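Local coordinates for cell division control protein 4 (PDB 3V7D), which recognises phosphorylated target proteins such as the CDK inhibitor SIC1 and directs their ubiquitination as the F-box substrate receptor of an SCF ubiquitin ligase, at residues K385-T397 against L406-L419. The protein carries 1 engineered substitution. Sequence-based numbering, arbitrary orientation.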
loop_
_atom_site.group_PDB
_atom_site.type_symbol
_atom_site.label_atom_id
_atom_site.label_comp_id
_atom_site.label_asym_id
_atom_site.label_seq_id
_atom_site.Cartn_x
_atom_site.Cartn_y
_atom_site.Cartn_z
ATOM N N LYS B 385 -8.408 8.719 11.594
ATOM C CA LYS B 385 -8.612 7.290 11.359
ATOM C C LYS B 385 -8.200 6.449 12.555
ATOM O O LYS B 385 -8.884 5.493 12.905
ATOM C CB LYS B 385 -7.862 6.829 10.110
ATOM C CG LYS B 385 -8.157 7.664 8.883
ATOM C CD LYS B 385 -9.645 7.723 8.599
ATOM C CE LYS B 385 -10.173 6.384 8.136
ATOM N NZ LYS B 385 -11.522 6.535 7.513
ATOM N N PHE B 386 -7.075 6.792 13.174
ATOM C CA PHE B 386 -6.642 6.090 14.376
ATOM C C PHE B 386 -5.783 6.937 15.309
ATOM O O PHE B 386 -5.235 7.963 14.916
ATOM C CB PHE B 386 -5.962 4.747 14.050
ATOM C CG PHE B 386 -4.749 4.853 13.149
ATOM C CD1 PHE B 386 -3.510 5.202 13.662
ATOM C CD2 PHE B 386 -4.845 4.549 11.800
ATOM C CE1 PHE B 386 -2.394 5.276 12.843
ATOM C CE2 PHE B 386 -3.737 4.620 10.977
ATOM C CZ PHE B 386 -2.508 4.986 11.500
ATOM N N SER B 387 -5.683 6.489 16.553
ATOM C CA SER B 387 -4.948 7.208 17.578
ATOM C C SER B 387 -4.310 6.206 18.531
ATOM O O SER B 387 -4.990 5.318 19.055
ATOM C CB SER B 387 -5.893 8.134 18.345
ATOM O OG SER B 387 -5.219 8.775 19.413
ATOM N N TYR B 388 -3.003 6.337 18.744
ATOM C CA TYR B 388 -2.299 5.450 19.665
ATOM C C TYR B 388 -1.364 6.221 20.581
ATOM O O TYR B 388 -0.959 7.341 20.271
ATOM C CB TYR B 388 -1.515 4.374 18.908
ATOM C CG TYR B 388 -2.381 3.426 18.108
ATOM C CD1 TYR B 388 -3.148 2.453 18.738
ATOM C CD2 TYR B 388 -2.426 3.503 16.722
ATOM C CE1 TYR B 388 -3.940 1.586 18.006
ATOM C CE2 TYR B 388 -3.209 2.643 15.982
ATOM C CZ TYR B 388 -3.963 1.687 16.626
ATOM O OH TYR B 388 -4.743 0.833 15.880
ATOM N N HIS B 389 -1.021 5.608 21.709
ATOM C CA HIS B 389 -0.116 6.222 22.668
ATOM C C HIS B 389 0.697 5.150 23.391
ATOM O O HIS B 389 0.138 4.214 23.953
ATOM C CB HIS B 389 -0.916 7.041 23.683
ATOM C CG HIS B 389 -0.275 8.340 24.051
ATOM N ND1 HIS B 389 -0.808 9.559 23.691
ATOM C CD2 HIS B 389 0.855 8.613 24.745
ATOM C CE1 HIS B 389 -0.037 10.527 24.153
ATOM N NE2 HIS B 389 0.980 9.980 24.793
ATOM N N HIS B 390 2.017 5.276 23.362
ATOM C CA HIS B 390 2.861 4.374 24.132
ATOM C C HIS B 390 2.622 4.635 25.620
ATOM O O HIS B 390 2.685 5.777 26.075
ATOM C CB HIS B 390 4.335 4.548 23.754
ATOM C CG HIS B 390 4.698 3.923 22.440
ATOM N ND1 HIS B 390 5.995 3.608 22.094
ATOM C CD2 HIS B 390 3.926 3.547 21.391
ATOM C CE1 HIS B 390 6.007 3.067 20.889
ATOM N NE2 HIS B 390 4.765 3.021 20.439
ATOM N N THR B 391 2.327 3.573 26.365
ATOM C CA THR B 391 1.850 3.698 27.741
ATOM C C THR B 391 2.860 4.317 28.706
ATOM O O THR B 391 2.477 4.846 29.747
ATOM C CB THR B 391 1.387 2.339 28.312
ATOM O OG1 THR B 391 2.428 1.370 28.138
ATOM C CG2 THR B 391 0.128 1.856 27.605
ATOM N N ASN B 392 4.147 4.248 28.380
ATOM C CA ASN B 392 5.141 4.856 29.262
ATOM C C ASN B 392 5.378 6.326 28.933
ATOM O O ASN B 392 6.227 6.976 29.537
ATOM C CB ASN B 392 6.453 4.059 29.306
ATOM C CG ASN B 392 7.174 4.032 27.972
ATOM O OD1 ASN B 392 6.723 4.617 26.985
ATOM N ND2 ASN B 392 8.316 3.352 27.940
ATOM N N LEU B 393 4.614 6.833 27.969
ATOM C CA LEU B 393 4.625 8.252 27.624
ATOM C C LEU B 393 6.009 8.729 27.196
ATOM O O LEU B 393 6.350 9.901 27.344
ATOM C CB LEU B 393 4.105 9.091 28.795
ATOM C CG LEU B 393 2.719 8.687 29.294
ATOM C CD1 LEU B 393 2.295 9.542 30.479
ATOM C CD2 LEU B 393 1.697 8.774 28.164
ATOM N N SER B 394 6.806 7.809 26.669
ATOM C CA SER B 394 8.123 8.155 26.163
ATOM C C SER B 394 7.999 8.628 24.720
ATOM O O SER B 394 7.088 8.220 23.999
ATOM C CB SER B 394 9.059 6.951 26.241
ATOM O OG SER B 394 8.545 5.868 25.477
ATOM N N ALA B 395 8.922 9.489 24.312
ATOM C CA ALA B 395 8.939 10.035 22.964
ATOM C C ALA B 395 9.037 8.936 21.911
ATOM O O ALA B 395 9.825 8.000 22.054
ATOM C CB ALA B 395 10.105 10.993 22.824
ATOM N N ILE B 396 8.239 9.046 20.850
ATOM C CA ILE B 396 8.353 8.099 19.747
ATOM C C ILE B 396 9.647 8.345 18.983
ATOM O O ILE B 396 9.865 9.433 18.453
ATOM C CB ILE B 396 7.169 8.189 18.773
ATOM C CG1 ILE B 396 5.848 7.988 19.520
ATOM C CG2 ILE B 396 7.316 7.143 17.668
ATOM C CD1 ILE B 396 5.767 6.672 20.262
ATOM N N THR B 397 10.513 7.338 18.936
ATOM C CA THR B 397 11.796 7.479 18.256
ATOM C C THR B 397 11.702 7.063 16.790
ATOM O O THR B 397 12.405 7.602 15.934
ATOM C CB THR B 397 12.893 6.654 18.952
ATOM O OG1 THR B 397 12.434 5.310 19.127
ATOM C CG2 THR B 397 13.215 7.242 20.314
ATOM N N LEU B 406 0.874 -1.022 11.606
ATOM C CA LEU B 406 1.732 -0.001 12.195
ATOM C C LEU B 406 2.706 -0.661 13.174
ATOM O O LEU B 406 2.299 -1.448 14.030
ATOM C CB LEU B 406 0.898 1.052 12.930
ATOM C CG LEU B 406 1.638 2.031 13.853
ATOM C CD1 LEU B 406 2.505 2.989 13.054
ATOM C CD2 LEU B 406 0.671 2.808 14.769
ATOM N N VAL B 407 3.991 -0.354 13.030
ATOM C CA VAL B 407 4.988 -0.775 14.004
ATOM C C VAL B 407 5.654 0.480 14.555
ATOM O O VAL B 407 6.134 1.304 13.788
ATOM C CB VAL B 407 6.064 -1.689 13.378
ATOM C CG1 VAL B 407 7.108 -2.062 14.422
ATOM C CG2 VAL B 407 5.435 -2.939 12.792
ATOM N N SER B 408 5.671 0.636 15.875
ATOM C CA SER B 408 6.233 1.847 16.482
ATOM C C SER B 408 7.234 1.526 17.586
ATOM O O SER B 408 7.168 0.470 18.214
ATOM C CB SER B 408 5.118 2.744 17.024
ATOM O OG SER B 408 4.256 2.023 17.892
ATOM N N GLY B 409 8.163 2.443 17.820
ATOM C CA GLY B 409 9.196 2.222 18.810
ATOM C C GLY B 409 9.506 3.429 19.673
ATOM O O GLY B 409 9.436 4.583 19.232
ATOM N N SER B 410 9.851 3.151 20.922
ATOM C CA SER B 410 10.317 4.175 21.848
ATOM C C SER B 410 11.039 3.459 22.975
ATOM O O SER B 410 11.166 2.236 22.950
ATOM C CB SER B 410 9.149 4.982 22.407
ATOM O OG SER B 410 8.330 4.185 23.243
ATOM N N GLU B 411 11.505 4.216 23.962
ATOM C CA GLU B 411 12.228 3.641 25.085
ATOM C C GLU B 411 11.437 2.507 25.732
ATOM O O GLU B 411 10.295 2.697 26.154
ATOM C CB GLU B 411 12.551 4.724 26.111
ATOM C CG GLU B 411 13.378 4.234 27.279
ATOM C CD GLU B 411 13.860 5.372 28.157
ATOM O OE1 GLU B 411 14.870 6.016 27.796
ATOM O OE2 GLU B 411 13.222 5.626 29.201
ATOM N N ASN B 412 12.052 1.326 25.766
ATOM C CA ASN B 412 11.460 0.121 26.349
ATOM C C ASN B 412 10.210 -0.412 25.650
ATOM O O ASN B 412 9.578 -1.351 26.141
ATOM C CB ASN B 412 11.176 0.315 27.841
ATOM C CG ASN B 412 12.438 0.524 28.649
ATOM O OD1 ASN B 412 13.454 -0.135 28.419
ATOM N ND2 ASN B 412 12.384 1.448 29.601
ATOM N N GLN B 413 9.852 0.168 24.508
ATOM C CA GLN B 413 8.626 -0.249 23.825
ATOM C C GLN B 413 8.778 -0.499 22.327
ATOM O O GLN B 413 9.378 0.293 21.599
ATOM C CB GLN B 413 7.498 0.758 24.059
ATOM C CG GLN B 413 7.017 0.834 25.496
ATOM C CD GLN B 413 5.523 1.079 25.586
ATOM O OE1 GLN B 413 4.824 1.122 24.571
ATOM N NE2 GLN B 413 5.024 1.229 26.802
ATOM N N PHE B 414 8.205 -1.608 21.882
ATOM C CA PHE B 414 8.184 -1.971 20.476
ATOM C C PHE B 414 6.820 -2.599 20.224
ATOM O O PHE B 414 6.538 -3.700 20.701
ATOM C CB PHE B 414 9.317 -2.955 20.178
ATOM C CG PHE B 414 9.426 -3.351 18.728
ATOM C CD1 PHE B 414 10.042 -2.515 17.810
ATOM C CD2 PHE B 414 8.940 -4.576 18.293
ATOM C CE1 PHE B 414 10.156 -2.883 16.479
ATOM C CE2 PHE B 414 9.048 -4.951 16.961
ATOM C CZ PHE B 414 9.660 -4.103 16.053
ATOM N N ASN B 415 5.965 -1.881 19.500
ATOM C CA ASN B 415 4.572 -2.285 19.323
ATOM C C ASN B 415 4.168 -2.540 17.869
ATOM O O ASN B 415 4.576 -1.821 16.961
ATOM C CB ASN B 415 3.639 -1.233 19.928
ATOM C CG ASN B 415 3.882 -1.022 21.410
ATOM O OD1 ASN B 415 3.941 -1.978 22.181
ATOM N ND2 ASN B 415 4.037 0.234 21.813
ATOM N N ILE B 416 3.348 -3.566 17.670
ATOM C CA ILE B 416 2.805 -3.883 16.359
ATOM C C ILE B 416 1.284 -3.773 16.435
ATOM O O ILE B 416 0.644 -4.472 17.231
ATOM C CB ILE B 416 3.220 -5.305 15.916
ATOM C CG1 ILE B 416 4.745 -5.429 15.893
ATOM C CG2 ILE B 416 2.637 -5.646 14.545
ATOM C CD1 ILE B 416 5.246 -6.803 15.499
ATOM N N TYR B 417 0.708 -2.883 15.629
ATOM C CA TYR B 417 -0.742 -2.669 15.648
ATOM C C TYR B 417 -1.445 -3.133 14.369
ATOM O O TYR B 417 -0.976 -2.883 13.259
ATOM C CB TYR B 417 -1.076 -1.192 15.862
ATOM C CG TYR B 417 -0.472 -0.545 17.088
ATOM C CD1 TYR B 417 0.784 0.055 17.036
ATOM C CD2 TYR B 417 -1.171 -0.500 18.287
ATOM C CE1 TYR B 417 1.334 0.664 18.151
ATOM C CE2 TYR B 417 -0.628 0.105 19.409
ATOM C CZ TYR B 417 0.621 0.686 19.336
ATOM O OH TYR B 417 1.155 1.290 20.454
ATOM N N ASN B 418 -2.583 -3.797 14.545
ATOM C CA ASN B 418 -3.495 -4.111 13.450
ATOM C C ASN B 418 -4.337 -2.878 13.144
ATOM O O ASN B 418 -5.198 -2.503 13.939
ATOM C CB ASN B 418 -4.401 -5.275 13.866
ATOM C CG ASN B 418 -5.366 -5.715 12.768
ATOM O OD1 ASN B 418 -5.768 -4.931 11.903
ATOM N ND2 ASN B 418 -5.755 -6.982 12.818
ATOM N N LEU B 419 -4.100 -2.253 11.994
ATOM C CA LEU B 419 -4.807 -1.022 11.650
ATOM C C LEU B 419 -6.259 -1.245 11.218
ATOM O O LEU B 419 -7.050 -0.303 11.201
ATOM C CB LEU B 419 -4.049 -0.231 10.581
ATOM C CG LEU B 419 -2.691 0.326 11.016
ATOM C CD1 LEU B 419 -2.120 1.236 9.939
ATOM C CD2 LEU B 419 -2.804 1.064 12.349
HETATM O O HOH W 1 -0.305 1.343 22.924
HETATM O O HOH W 2 2.083 1.032 24.619
HETATM O O HOH W 3 11.541 7.316 23.914
#
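The imidazole of H390 is gripped at both nitrogens by serines of one strand: ND1 meets S410 OG at 2.7 Å and NE2 meets S408 OG at 2.8 Å, both bonds nearly straight. With CG beside the backbone N (chi1 -76°), the ring lies between I396 CD1 over one face and N415 ND2 over the other. Q413 runs past the ring in the opposite direction; its OE1 accepts from N415 ND2, while its NE2 donates to T391 OG1 at 2.9 Å. The site belongs to the WD-repeat beta-propeller domain, mostly in WD 7, where outer strand 384-389 of one blade leads through a type I turn into the next, whose A395 and T397 pack on the bound peptide. N392, within that turn, also closes an Asx turn, OD1 receiving S394 N and S394 OG from one face while ND2 donates to E411 O (2.7 Å). With an alanine here, S394 N and OG would probably lose their shared acceptor, ending the Asx turn, and E411 O this donor. Further along, the Y388 and Y417 rings overlap obliquely, planes 31° apart, and L419 CD2 sits over the F386 ring, 3.9 Å from its centroid.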